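Long-range contacts in tripartite terminase subunit 3 (Human herpesvirus 5, PDB 3N4P), which probably serves in the motor that drives viral DNA into empty capsids, and is represented here by the C-terminal nuclease domain of the large terminase subunit: residues B[97-102]-B[252-257]; B[227-232]-B[256-261]; B[64-69]-B[137-142]. One frame throughout, in Å; residues are numbered along the deposited sequence.

Contact 1. Residues B[97-102]-B[252-257]; sequences LEHFFL and RISDDL
Strand-to-helix packing joins Leu97 and His99, near the end of strand 91-100, to Leu257 and Asp256 in the first turn of helix 256-267; it is a buried contact held by side chains, without hydrogen bonds between the segments. The backbones come closest at His99 and Leu257, their CA atoms 6.2 Å apart. Leu257 contributes more surface than any other residue. Its side chain crosses that of Leu97 at about a right angle, and both of its methyl groups meet the Leu97 branch. The methyls CD2 of Leu97 and CD2 of Leu257 are only 3.4 Å apart, tighter than usual for carbons, while CD1 of Leu97 lies 4.0 Å from CD1 of Leu257. The same Leu257 CD2 also reaches the strand backbone, 3.8 Å from the carbonyl O of Glu98. Two residues after Leu97, the His99 imidazole swings out to the helix start, its CG trans to the backbone N (chi1 -168°). NE2 approaches the Asp256 CB at 4.2 Å but stays 4.8 Å from the carboxylate atom OD2 of Asp256, a neighbour rather than a partner; ring and carboxylate planes differ by 19°. Ser254 OG stands at the ring edge, near its plane, 4.3 Å from His99 CE1. Over one ring face lies Phe101 CZ, offset toward the rim. The other ring nitrogen, ND1, is hydrogen-bonded to Tyr224 OH, which helps fix the rotation of the imidazole. Asp256, a predicted nuclease residue, thus has its side-chain base beside a tethered histidine. Helix 221-229 flanks the joint, with Tyr224 and Leu225 against Leu257, while Phe100 and Glu98 of the strand pack on helix 109-127.

Contact 2. Residues B[227-232]-B[256-261]; sequences EQIQNL and DLIIAV
Gln228 and Ile258 mark the closest backbone approach, their CA atoms 6.1 Å apart, where the C-terminal turn of helix 221-229 faces the first turn of helix 256-267; a type I beta turn from Ile229 to Leu232 follows and brings Leu232 back to the contact. Gln228 carries the polar part. Its chain runs extended beyond CG and delivers OE1 to two backbone N-H groups of the opposing helix start. The bond from Ile258 N to Gln228 OE1 is 3.1 Å long and fairly straight at 160°, its donor tilted 31° from the amide carbonyl plane; that from Leu257 N is weak. Next to this polar group, Ile258 turns CG1 away from its own backbone N (chi1 -175°) and pushes CD1 against Ile229 CG1 at 3.3 Å, unusually tight, the two side chains crossing nearly at right angles. Leu232 CG touches Ile258 CG1 loosely at 4.5 Å. Phe195 and Ile196 of helix 187-200 extend the apolar cluster. First-turn N-H groups at a helix N-terminus are thus bonded by a side chain from another helix, within the RNase H-like fold of the nuclease domain and on the helix that carries the predicted active-site residue Asp256.

Contact 3. Residues B[64-69]-B[137-142]; sequences YVYLDP and AVEGNT
Tyr66 and Leu67 pair with Ala137 and Val138 as neighbouring parallel strands, and this paired end is the tight part of the contact. Three backbone bonds hold it: Ala137 N to Val65 O at 2.9 Å, Leu67 N to Ala137 O at 3.1 Å, and Glu139 N to Leu67 O at 2.9 Å. On one face the Tyr66 ring lies beside Ala137, with CD1 3.9 Å from the Ala137 CB, and is backed by Ala260, Met263 and Ala264 of helix 256-267. On the other, Leu67 CD2 meets Val138 CG2 at 4.0 Å and Pro69 CD meets Val138 CG1 at 3.8 Å, with Leu67 and Pro69 against Ile150 and Val138 against Ala147 of helix 144-161. The strands are the first and fourth of an RNase H-like fold, linked through two antiparallel strands and helix 109-127, and they place acidic residues at adjacent C-terminal ends. Asp68 and Glu139 bind a magnesium ion here and are two of the three predicted nuclease residues. Their side chains run alongside each other, carboxylate planes 61° apart; Asp68 OD2 and Glu139 OE2 come within 2.8 Å, two acceptors with no hydrogen bond between them, brought together at the magnesium site. Tyr66 follows the same course with its CG opposite the backbone N (chi1 176°), setting OH 3.5 Å from Glu139 CG; this hydroxyl is buried without a polar partner. Beyond Glu139 the segments part: Asn141 is partly exposed and Thr142 lies at the surface, while Asp68 is itself partly exposed.

Helix 256-267 connects all three contacts. Contacts 1 and 2 share Asp256 and Leu257 and touch directly, Leu97 CD2 lying 3.4 Å from Val261 CG2 and Ser254 OG 3.3 Å from Gln228 NE2. Contact 2 meets contact 3 through Ala260 CA, 3.5 Å from Tyr66 CD2, whereas contacts 1 and 3 reach the same sheet without touching, their nearest atoms about 5 Å apart. Strand 91-100 and helix 221-229 probably help hold the helix start near the metal-binding strand ends: the Asp256 side chain is about 5 Å from that of Asp68, about 8 Å from that of Glu139 and about 7 Å from a bound magnesium ion, too far to coordinate it, yet consistent with all three acids belonging to one nuclease site.

Contact 1. Residues B[97-102]-B[252-257]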
ATOM      1  N   LEU B  97      11.884  -5.179 -10.252  1.00 37.88           N
ATOM      2  CA  LEU B  97      13.263  -4.748  -9.930  1.00 39.21           C
ATOM      3  C   LEU B  97      14.164  -5.947 -10.057  1.00 39.25           C
ATOM      4  O   LEU B  97      13.788  -7.070  -9.681  1.00 41.31           O
ATOM      5  CB  LEU B  97      13.413  -4.164  -8.509  1.00 37.32           C
ATOM      6  CG  LEU B  97      12.594  -2.932  -8.121  1.00 38.46           C
ATOM      7  CD1 LEU B  97      12.460  -2.751  -6.565  1.00 35.67           C
ATOM      8  CD2 LEU B  97      13.088  -1.592  -8.798  1.00 38.90           C
ATOM      9  N   GLU B  98      15.320  -5.757 -10.674  1.00 40.55           N
ATOM     10  CA  GLU B  98      16.356  -6.767 -10.616  1.00 40.09           C
ATOM     11  C   GLU B  98      17.655  -6.087 -10.363  1.00 42.23           C
ATOM     12  O   GLU B  98      17.908  -4.986 -10.868  1.00 41.81           O
ATOM     13  CB  GLU B  98      16.445  -7.578 -11.897  1.00 40.13           C
ATOM     14  CG  GLU B  98      15.147  -8.341 -12.313  1.00 42.15           C
ATOM     15  CD  GLU B  98      14.673  -9.453 -11.344  1.00 44.26           C
ATOM     16  OE1 GLU B  98      15.322  -9.778 -10.321  1.00 44.50           O
ATOM     17  OE2 GLU B  98      13.599 -10.024 -11.623  1.00 45.17           O
ATOM     18  N   HIS B  99      18.531  -6.786  -9.647  1.00 44.12           N
ATOM     19  CA  HIS B  99      19.899  -6.361  -9.487  1.00 45.92           C
ATOM     20  C   HIS B  99      20.663  -7.635  -9.716  1.00 47.65           C
ATOM     21  O   HIS B  99      20.773  -8.501  -8.843  1.00 47.60           O
ATOM     22  CB  HIS B  99      20.159  -5.807  -8.100  1.00 45.22           C
ATOM     23  CG  HIS B  99      21.475  -5.098  -7.977  1.00 51.36           C
ATOM     24  ND1 HIS B  99      21.836  -4.398  -6.846  1.00 48.12           N
ATOM     25  CD2 HIS B  99      22.531  -5.007  -8.828  1.00 52.37           C
ATOM     26  CE1 HIS B  99      23.057  -3.915  -7.000  1.00 52.80           C
ATOM     27  NE2 HIS B  99      23.496  -4.257  -8.198  1.00 53.12           N
ATOM     28  N   PHE B 100      21.230  -7.756 -10.898  1.00 49.94           N
ATOM     29  CA  PHE B 100      21.793  -9.040 -11.298  1.00 50.83           C
ATOM     30  C   PHE B 100      23.321  -9.099 -11.276  1.00 53.68           C
ATOM     31  O   PHE B 100      23.976  -8.190 -11.757  1.00 54.74           O
ATOM     32  CB  PHE B 100      21.247  -9.400 -12.671  1.00 51.72           C
ATOM     33  CG  PHE B 100      22.011 -10.528 -13.364  1.00 56.73           C
ATOM     34  CD1 PHE B 100      21.581 -11.827 -13.242  1.00 55.31           C
ATOM     35  CD2 PHE B 100      23.134 -10.260 -14.129  1.00 58.03           C
ATOM     36  CE1 PHE B 100      22.288 -12.902 -13.891  1.00 61.64           C
ATOM     37  CE2 PHE B 100      23.843 -11.306 -14.749  1.00 61.61           C
ATOM     38  CZ  PHE B 100      23.408 -12.617 -14.645  1.00 61.04           C
ATOM     39  N   PHE B 101      23.861 -10.186 -10.702  1.00 54.14           N
ATOM     40  CA  PHE B 101      25.293 -10.471 -10.579  1.00 58.11           C
ATOM     41  C   PHE B 101      25.553 -11.818 -11.255  1.00 60.88           C
ATOM     42  O   PHE B 101      24.831 -12.797 -11.008  1.00 60.23           O
ATOM     43  CB  PHE B 101      25.745 -10.640  -9.116  1.00 57.97           C
ATOM     44  CG  PHE B 101      25.553  -9.409  -8.274  1.00 57.46           C
ATOM     45  CD1 PHE B 101      26.609  -8.553  -8.030  1.00 57.33           C
ATOM     46  CD2 PHE B 101      24.313  -9.117  -7.730  1.00 47.75           C
ATOM     47  CE1 PHE B 101      26.433  -7.400  -7.279  1.00 57.58           C
ATOM     48  CE2 PHE B 101      24.127  -7.948  -6.973  1.00 56.06           C
ATOM     49  CZ  PHE B 101      25.185  -7.086  -6.756  1.00 54.78           C
ATOM     50  N   LEU B 102      26.581 -11.885 -12.084  1.00 64.57           N
ATOM     51  CA  LEU B 102      26.811 -13.088 -12.870  1.00 67.86           C
ATOM     52  C   LEU B 102      27.002 -14.344 -11.980  1.00 70.32           C
ATOM     53  O   LEU B 102      27.955 -14.425 -11.198  1.00 73.08           O
ATOM     54  CB  LEU B 102      27.995 -12.928 -13.834  1.00 70.60           C
ATOM     55  CG  LEU B 102      28.482 -11.553 -14.285  1.00 72.27           C
ATOM     56  CD1 LEU B 102      29.850 -11.693 -14.978  1.00 76.94           C
ATOM     57  CD2 LEU B 102      27.467 -10.785 -15.147  1.00 70.68           C
ATOM     58  N   ARG B 252      31.612   3.922  -2.201  1.00106.79           N
ATOM     59  CA  ARG B 252      31.252   2.519  -2.364  1.00104.49           C
ATOM     60  C   ARG B 252      29.954   2.178  -1.651  1.00100.51           C
ATOM     61  O   ARG B 252      29.877   1.283  -0.808  1.00 99.69           O
ATOM     62  CB  ARG B 252      32.392   1.608  -1.913  1.00107.27           C
ATOM     63  CG  ARG B 252      32.639   0.439  -2.861  1.00107.78           C
ATOM     64  CD  ARG B 252      34.022  -0.131  -2.615  1.00113.83           C
ATOM     65  NE  ARG B 252      35.024   0.930  -2.438  1.00119.10           N
ATOM     66  CZ  ARG B 252      35.958   1.259  -3.332  1.00122.72           C
ATOM     67  NH1 ARG B 252      36.045   0.612  -4.495  1.00122.32           N
ATOM     68  NH2 ARG B 252      36.818   2.238  -3.065  1.00125.26           N
ATOM     69  N   ILE B 253      28.932   2.937  -2.004  1.00 98.14           N
ATOM     70  CA  ILE B 253      27.562   2.626  -1.662  1.00 93.84           C
ATOM     71  C   ILE B 253      26.898   2.461  -3.023  1.00 91.08           C
ATOM     72  O   ILE B 253      26.780   3.427  -3.790  1.00 92.69           O
ATOM     73  CB  ILE B 253      26.936   3.749  -0.806  1.00 93.67           C
ATOM     74  CG1 ILE B 253      27.142   5.129  -1.475  1.00 95.78           C
ATOM     75  CG2 ILE B 253      27.537   3.693   0.606  1.00 95.67           C
ATOM     76  CD1 ILE B 253      26.982   6.388  -0.547  1.00 98.62           C
ATOM     77  N   SER B 254      26.528   1.230  -3.348  1.00 87.09           N
ATOM     78  CA  SER B 254      25.988   0.915  -4.658  1.00 83.42           C
ATOM     79  C   SER B 254      24.749   1.751  -4.917  1.00 79.60           C
ATOM     80  O   SER B 254      23.947   1.981  -4.007  1.00 77.17           O
ATOM     81  CB  SER B 254      25.610  -0.572  -4.738  1.00 83.02           C
ATOM     82  OG  SER B 254      24.269  -0.812  -4.276  1.00 80.71           O
ATOM     83  N   ASP B 255      24.594   2.185  -6.165  1.00 77.19           N
ATOM     84  CA  ASP B 255      23.450   3.014  -6.546  1.00 73.62           C
ATOM     85  C   ASP B 255      22.760   2.518  -7.825  1.00 69.53           C
ATOM     86  O   ASP B 255      21.936   3.209  -8.431  1.00 67.99           O
ATOM     87  CB  ASP B 255      23.863   4.505  -6.640  1.00 76.10           C
ATOM     88  CG  ASP B 255      24.600   4.847  -7.938  1.00 81.72           C
ATOM     89  OD1 ASP B 255      25.639   4.209  -8.269  1.00 85.46           O
ATOM     90  OD2 ASP B 255      24.142   5.793  -8.628  1.00 85.68           O
ATOM     91  N   ASP B 256      23.051   1.286  -8.201  1.00 66.07           N
ATOM     92  CA  ASP B 256      22.624   0.809  -9.496  1.00 63.68           C
ATOM     93  C   ASP B 256      21.135   0.571  -9.645  1.00 58.59           C
ATOM     94  O   ASP B 256      20.596   0.845 -10.679  1.00 59.18           O
ATOM     95  CB  ASP B 256      23.422  -0.457  -9.888  1.00 65.64           C
ATOM     96  CG  ASP B 256      24.928  -0.242  -9.796  1.00 72.21           C
ATOM     97  OD1 ASP B 256      25.606  -0.371 -10.836  1.00 78.35           O
ATOM     98  OD2 ASP B 256      25.431   0.094  -8.687  1.00 78.92           O
ATOM     99  N   LEU B 257      20.465   0.009  -8.659  1.00 54.28           N
ATOM    100  CA  LEU B 257      19.027  -0.224  -8.818  1.00 50.64           C
ATOM    101  C   LEU B 257      18.255   1.143  -8.785  1.00 49.00           C
ATOM    102  O   LEU B 257      17.278   1.342  -9.508  1.00 48.54           O
ATOM    103  CB  LEU B 257      18.506  -1.113  -7.675  1.00 46.83           C
ATOM    104  CG  LEU B 257      17.290  -2.031  -7.774  1.00 51.52           C
ATOM    105  CD1 LEU B 257      16.439  -2.143  -6.506  1.00 47.74           C
ATOM    106  CD2 LEU B 257      16.434  -2.018  -9.056  1.00 53.69           C
TER

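Contact 2. Residues B[227-232]-B[256-261]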
ATOM      1  N   GLU B 227      17.179   1.306   1.006  1.00 47.83           N
ATOM      2  CA  GLU B 227      18.571   1.488   1.425  1.00 51.46           C
ATOM      3  C   GLU B 227      19.346   2.364   0.430  1.00 51.66           C
ATOM      4  O   GLU B 227      20.123   3.243   0.817  1.00 52.04           O
ATOM      5  CB  GLU B 227      19.305   0.130   1.669  1.00 51.49           C
ATOM      6  CG  GLU B 227      19.166  -0.379   3.101  1.00 57.85           C
ATOM      7  CD  GLU B 227      18.912  -1.945   3.249  1.00 66.92           C
ATOM      8  OE1 GLU B 227      18.231  -2.357   4.237  1.00 71.74           O
ATOM      9  OE2 GLU B 227      19.381  -2.771   2.424  1.00 67.63           O
ATOM     10  N   GLN B 228      19.108   2.115  -0.847  1.00 51.68           N
ATOM     11  CA  GLN B 228      19.690   2.947  -1.908  1.00 53.88           C
ATOM     12  C   GLN B 228      19.131   4.373  -1.978  1.00 54.68           C
ATOM     13  O   GLN B 228      19.867   5.309  -2.245  1.00 56.06           O
ATOM     14  CB  GLN B 228      19.600   2.233  -3.244  1.00 53.48           C
ATOM     15  CG  GLN B 228      20.426   0.937  -3.213  1.00 54.43           C
ATOM     16  CD  GLN B 228      20.627   0.277  -4.618  1.00 56.20           C
ATOM     17  OE1 GLN B 228      20.484   0.926  -5.672  1.00 54.30           O
ATOM     18  NE2 GLN B 228      20.990  -1.010  -4.621  1.00 60.69           N
ATOM     19  N   ILE B 229      17.849   4.539  -1.691  1.00 54.04           N
ATOM     20  CA  ILE B 229      17.205   5.846  -1.819  1.00 55.94           C
ATOM     21  C   ILE B 229      17.822   6.766  -0.795  1.00 59.55           C
ATOM     22  O   ILE B 229      17.982   7.934  -1.057  1.00 60.88           O
ATOM     23  CB  ILE B 229      15.653   5.758  -1.670  1.00 54.32           C
ATOM     24  CG1 ILE B 229      15.067   5.222  -2.964  1.00 52.97           C
ATOM     25  CG2 ILE B 229      15.023   7.099  -1.275  1.00 54.14           C
ATOM     26  CD1 ILE B 229      13.699   4.635  -2.874  1.00 53.30           C
ATOM     27  N   GLN B 230      18.229   6.207   0.344  1.00 61.79           N
ATOM     28  CA  GLN B 230      18.910   6.958   1.398  1.00 66.16           C
ATOM     29  C   GLN B 230      20.280   7.436   0.948  1.00 69.11           C
ATOM     30  O   GLN B 230      20.800   8.389   1.484  1.00 70.94           O
ATOM     31  CB  GLN B 230      19.076   6.064   2.628  1.00 65.42           C
ATOM     32  CG  GLN B 230      19.140   6.833   3.890  1.00 71.00           C
ATOM     33  CD  GLN B 230      18.122   6.350   4.913  1.00 74.99           C
ATOM     34  OE1 GLN B 230      18.012   5.142   5.210  1.00 74.47           O
ATOM     35  NE2 GLN B 230      17.362   7.293   5.452  1.00 73.79           N
ATOM     36  N   ASN B 231      20.880   6.738  -0.014  1.00 70.53           N
ATOM     37  CA  ASN B 231      22.239   7.061  -0.445  1.00 74.85           C
ATOM     38  C   ASN B 231      22.296   8.087  -1.567  1.00 77.13           C
ATOM     39  O   ASN B 231      23.377   8.401  -2.065  1.00 79.83           O
ATOM     40  CB  ASN B 231      22.984   5.786  -0.874  1.00 74.97           C
ATOM     41  CG  ASN B 231      23.406   4.938   0.316  1.00 75.96           C
ATOM     42  OD1 ASN B 231      23.879   5.475   1.328  1.00 78.77           O
ATOM     43  ND2 ASN B 231      23.200   3.621   0.222  1.00 73.14           N
ATOM     44  N   LEU B 232      21.132   8.602  -1.945  1.00 76.42           N
ATOM     45  CA  LEU B 232      20.981   9.488  -3.079  1.00 78.51           C
ATOM     46  C   LEU B 232      21.482  10.928  -2.821  1.00 81.88           C
ATOM     47  O   LEU B 232      21.109  11.533  -1.815  1.00 83.31           O
ATOM     48  CB  LEU B 232      19.500   9.553  -3.403  1.00 76.27           C
ATOM     49  CG  LEU B 232      19.050   9.193  -4.808  1.00 76.37           C
ATOM     50  CD1 LEU B 232      17.744   9.943  -5.130  1.00 71.94           C
ATOM     51  CD2 LEU B 232      20.162   9.443  -5.850  1.00 77.02           C
ATOM     52  N   ASP B 256      23.051   1.286  -8.201  1.00 66.07           N
ATOM     53  CA  ASP B 256      22.624   0.809  -9.496  1.00 63.68           C
ATOM     54  C   ASP B 256      21.135   0.571  -9.645  1.00 58.59           C
ATOM     55  O   ASP B 256      20.596   0.845 -10.679  1.00 59.18           O
ATOM     56  CB  ASP B 256      23.422  -0.457  -9.888  1.00 65.64           C
ATOM     57  CG  ASP B 256      24.928  -0.242  -9.796  1.00 72.21           C
ATOM     58  OD1 ASP B 256      25.606  -0.371 -10.836  1.00 78.35           O
ATOM     59  OD2 ASP B 256      25.431   0.094  -8.687  1.00 78.92           O
ATOM     60  N   LEU B 257      20.465   0.009  -8.659  1.00 54.28           N
ATOM     61  CA  LEU B 257      19.027  -0.224  -8.818  1.00 50.64           C
ATOM     62  C   LEU B 257      18.255   1.143  -8.785  1.00 49.00           C
ATOM     63  O   LEU B 257      17.278   1.342  -9.508  1.00 48.54           O
ATOM     64  CB  LEU B 257      18.506  -1.113  -7.675  1.00 46.83           C
ATOM     65  CG  LEU B 257      17.290  -2.031  -7.774  1.00 51.52           C
ATOM     66  CD1 LEU B 257      16.439  -2.143  -6.506  1.00 47.74           C
ATOM     67  CD2 LEU B 257      16.434  -2.018  -9.056  1.00 53.69           C
ATOM     68  N   ILE B 258      18.621   2.020  -7.868  1.00 46.53           N
ATOM     69  CA  ILE B 258      17.903   3.268  -7.777  1.00 48.20           C
ATOM     70  C   ILE B 258      17.958   4.114  -9.077  1.00 48.35           C
ATOM     71  O   ILE B 258      16.941   4.620  -9.504  1.00 48.25           O
ATOM     72  CB  ILE B 258      18.219   4.066  -6.464  1.00 48.42           C
ATOM     73  CG1 ILE B 258      17.366   5.337  -6.325  1.00 51.80           C
ATOM     74  CG2 ILE B 258      19.661   4.546  -6.426  1.00 51.28           C
ATOM     75  CD1 ILE B 258      15.851   5.110  -6.152  1.00 51.36           C
ATOM     76  N   ILE B 259      19.124   4.260  -9.691  1.00 50.64           N
ATOM     77  CA  ILE B 259      19.229   4.970 -10.970  1.00 53.20           C
ATOM     78  C   ILE B 259      18.309   4.315 -11.989  1.00 52.77           C
ATOM     79  O   ILE B 259      17.663   5.011 -12.798  1.00 53.22           O
ATOM     80  CB  ILE B 259      20.640   4.857 -11.566  1.00 58.00           C
ATOM     81  CG1 ILE B 259      21.702   5.591 -10.729  1.00 61.54           C
ATOM     82  CG2 ILE B 259      20.704   5.479 -13.031  1.00 58.74           C
ATOM     83  CD1 ILE B 259      23.118   5.224 -11.313  1.00 69.30           C
ATOM     84  N   ALA B 260      18.262   2.968 -11.992  1.00 48.66           N
ATOM     85  CA  ALA B 260      17.379   2.342 -12.958  1.00 47.08           C
ATOM     86  C   ALA B 260      15.923   2.748 -12.753  1.00 45.88           C
ATOM     87  O   ALA B 260      15.202   2.948 -13.717  1.00 47.23           O
ATOM     88  CB  ALA B 260      17.531   0.873 -12.960  1.00 44.05           C
ATOM     89  N   VAL B 261      15.488   2.874 -11.511  1.00 44.26           N
ATOM     90  CA  VAL B 261      14.136   3.329 -11.266  1.00 43.82           C
ATOM     91  C   VAL B 261      14.023   4.824 -11.671  1.00 46.76           C
ATOM     92  O   VAL B 261      13.097   5.232 -12.317  1.00 47.89           O
ATOM     93  CB  VAL B 261      13.823   3.152  -9.742  1.00 43.57           C
ATOM     94  CG1 VAL B 261      12.521   3.903  -9.295  1.00 34.92           C
ATOM     95  CG2 VAL B 261      13.831   1.651  -9.403  1.00 37.93           C
TER

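Contact 3. Residues B[64-69]-B[137-142]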
ATOM      1  N   TYR B  64       7.339   0.659 -19.049  1.00 51.02           N
ATOM      2  CA  TYR B  64       8.637   1.264 -19.354  1.00 51.73           C
ATOM      3  C   TYR B  64       9.713   0.491 -18.588  1.00 51.63           C
ATOM      4  O   TYR B  64       9.595   0.318 -17.356  1.00 51.12           O
ATOM      5  CB  TYR B  64       8.637   2.764 -18.914  1.00 52.01           C
ATOM      6  CG  TYR B  64       7.676   3.555 -19.762  1.00 53.46           C
ATOM      7  CD1 TYR B  64       6.320   3.598 -19.442  1.00 53.79           C
ATOM      8  CD2 TYR B  64       8.098   4.141 -20.974  1.00 52.67           C
ATOM      9  CE1 TYR B  64       5.380   4.318 -20.282  1.00 61.41           C
ATOM     10  CE2 TYR B  64       7.176   4.873 -21.848  1.00 55.73           C
ATOM     11  CZ  TYR B  64       5.813   4.928 -21.488  1.00 61.77           C
ATOM     12  OH  TYR B  64       4.887   5.562 -22.313  1.00 66.53           O
ATOM     13  N   VAL B  65      10.760   0.036 -19.257  1.00 52.82           N
ATOM     14  CA  VAL B  65      11.866  -0.534 -18.491  1.00 51.50           C
ATOM     15  C   VAL B  65      13.252   0.071 -18.823  1.00 52.60           C
ATOM     16  O   VAL B  65      13.514   0.451 -19.938  1.00 55.55           O
ATOM     17  CB  VAL B  65      11.964  -2.162 -18.591  1.00 50.93           C
ATOM     18  CG1 VAL B  65      10.754  -2.886 -19.222  1.00 46.79           C
ATOM     19  CG2 VAL B  65      13.264  -2.587 -19.086  1.00 49.30           C
ATOM     20  N   TYR B  66      14.186   0.019 -17.887  1.00 50.39           N
ATOM     21  CA  TYR B  66      15.518   0.507 -18.162  1.00 50.79           C
ATOM     22  C   TYR B  66      16.490  -0.440 -17.551  1.00 50.46           C
ATOM     23  O   TYR B  66      16.290  -0.857 -16.416  1.00 47.48           O
ATOM     24  CB  TYR B  66      15.688   1.809 -17.377  1.00 50.41           C
ATOM     25  CG  TYR B  66      17.032   2.433 -17.450  1.00 52.06           C
ATOM     26  CD1 TYR B  66      17.354   3.314 -18.492  1.00 54.67           C
ATOM     27  CD2 TYR B  66      17.974   2.231 -16.439  1.00 50.47           C
ATOM     28  CE1 TYR B  66      18.612   3.968 -18.541  1.00 58.31           C
ATOM     29  CE2 TYR B  66      19.235   2.856 -16.489  1.00 53.43           C
ATOM     30  CZ  TYR B  66      19.537   3.722 -17.535  1.00 57.33           C
ATOM     31  OH  TYR B  66      20.756   4.351 -17.581  1.00 60.23           O
ATOM     32  N   LEU B  67      17.609  -0.663 -18.228  1.00 51.89           N
ATOM     33  CA  LEU B  67      18.696  -1.366 -17.595  1.00 53.11           C
ATOM     34  C   LEU B  67      20.020  -0.816 -18.042  1.00 55.89           C
ATOM     35  O   LEU B  67      20.148  -0.262 -19.126  1.00 56.80           O
ATOM     36  CB  LEU B  67      18.642  -2.885 -17.884  1.00 52.14           C
ATOM     37  CG  LEU B  67      18.796  -3.306 -19.341  1.00 54.35           C
ATOM     38  CD1 LEU B  67      19.459  -4.743 -19.537  1.00 50.32           C
ATOM     39  CD2 LEU B  67      17.421  -3.297 -19.966  1.00 55.21           C
ATOM     40  N   ASP B  68      21.014  -1.006 -17.193  1.00 58.63           N
ATOM     41  CA  ASP B  68      22.382  -0.568 -17.465  1.00 63.15           C
ATOM     42  C   ASP B  68      23.310  -1.744 -17.380  1.00 64.31           C
ATOM     43  O   ASP B  68      23.860  -2.014 -16.308  1.00 63.28           O
ATOM     44  CB  ASP B  68      22.820   0.495 -16.432  1.00 64.12           C
ATOM     45  CG  ASP B  68      24.297   0.913 -16.598  1.00 69.97           C
ATOM     46  OD1 ASP B  68      25.001   0.440 -17.530  1.00 73.28           O
ATOM     47  OD2 ASP B  68      24.758   1.735 -15.788  1.00 76.93           O
ATOM     48  N   PRO B  69      23.502  -2.462 -18.500  1.00 67.03           N
ATOM     49  CA  PRO B  69      24.295  -3.680 -18.351  1.00 69.30           C
ATOM     50  C   PRO B  69      25.709  -3.333 -17.906  1.00 74.23           C
ATOM     51  O   PRO B  69      26.313  -2.378 -18.427  1.00 76.47           O
ATOM     52  CB  PRO B  69      24.292  -4.315 -19.762  1.00 69.76           C
ATOM     53  CG  PRO B  69      23.834  -3.235 -20.689  1.00 70.72           C
ATOM     54  CD  PRO B  69      23.032  -2.236 -19.880  1.00 67.58           C
ATOM     55  N   ALA B 137      14.636   0.912 -22.595  1.00 57.11           N
ATOM     56  CA  ALA B 137      15.900   1.589 -22.837  1.00 60.15           C
ATOM     57  C   ALA B 137      17.076   0.801 -22.291  1.00 59.99           C
ATOM     58  O   ALA B 137      17.084   0.445 -21.112  1.00 60.96           O
ATOM     59  CB  ALA B 137      15.858   2.971 -22.117  1.00 59.82           C
ATOM     60  N   VAL B 138      18.121   0.632 -23.054  1.00 61.81           N
ATOM     61  CA  VAL B 138      19.273  -0.135 -22.591  1.00 61.65           C
ATOM     62  C   VAL B 138      20.414   0.848 -22.669  1.00 65.83           C
ATOM     63  O   VAL B 138      20.757   1.281 -23.757  1.00 69.25           O
ATOM     64  CB  VAL B 138      19.654  -1.335 -23.544  1.00 61.76           C
ATOM     65  CG1 VAL B 138      20.862  -2.102 -23.000  1.00 56.88           C
ATOM     66  CG2 VAL B 138      18.522  -2.346 -23.741  1.00 60.25           C
ATOM     67  N   GLU B 139      21.028   1.169 -21.535  1.00 66.85           N
ATOM     68  CA  GLU B 139      22.160   2.064 -21.524  1.00 71.12           C
ATOM     69  C   GLU B 139      23.345   1.440 -22.180  1.00 73.31           C
ATOM     70  O   GLU B 139      23.711   0.325 -21.869  1.00 72.36           O
ATOM     71  CB  GLU B 139      22.593   2.442 -20.105  1.00 71.12           C
ATOM     72  CG  GLU B 139      23.207   3.875 -20.032  1.00 80.86           C
ATOM     73  CD  GLU B 139      24.490   3.952 -19.203  1.00 89.71           C
ATOM     74  OE1 GLU B 139      25.480   4.558 -19.685  1.00 94.25           O
ATOM     75  OE2 GLU B 139      24.510   3.405 -18.073  1.00 91.74           O
ATOM     76  N   GLY B 140      23.999   2.194 -23.032  1.00 77.50           N
ATOM     77  CA  GLY B 140      25.205   1.694 -23.653  1.00 81.52           C
ATOM     78  C   GLY B 140      26.405   2.571 -23.475  1.00 85.30           C
ATOM     79  O   GLY B 140      27.288   2.515 -24.295  1.00 88.35           O
ATOM     80  N   ASN B 141      26.470   3.338 -22.388  1.00 85.86           N
ATOM     81  CA  ASN B 141      27.353   4.496 -22.398  1.00 90.80           C
ATOM     82  C   ASN B 141      28.780   4.186 -22.809  1.00 94.10           C
ATOM     83  O   ASN B 141      29.293   4.824 -23.750  1.00 98.89           O
ATOM     84  CB  ASN B 141      27.247   5.436 -21.141  1.00 90.08           C
ATOM     85  CG  ASN B 141      28.385   6.461 -21.083  1.00 96.63           C
ATOM     86  OD1 ASN B 141      28.169   7.697 -20.964  1.00 99.95           O
ATOM     87  ND2 ASN B 141      29.623   5.956 -21.209  1.00 99.86           N
ATOM     88  N   THR B 142      29.456   3.235 -22.178  1.00 93.47           N
ATOM     89  CA  THR B 142      30.825   2.964 -22.742  1.00 97.77           C
ATOM     90  C   THR B 142      30.936   1.818 -23.738  1.00 97.55           C
ATOM     91  O   THR B 142      31.864   1.789 -24.553  1.00102.02           O
ATOM     92  CB  THR B 142      31.931   2.817 -21.697  1.00 99.02           C
ATOM     93  OG1 THR B 142      31.329   2.707 -20.398  1.00 97.02           O
ATOM     94  CG2 THR B 142      32.900   4.009 -21.769  1.00102.46           C
TER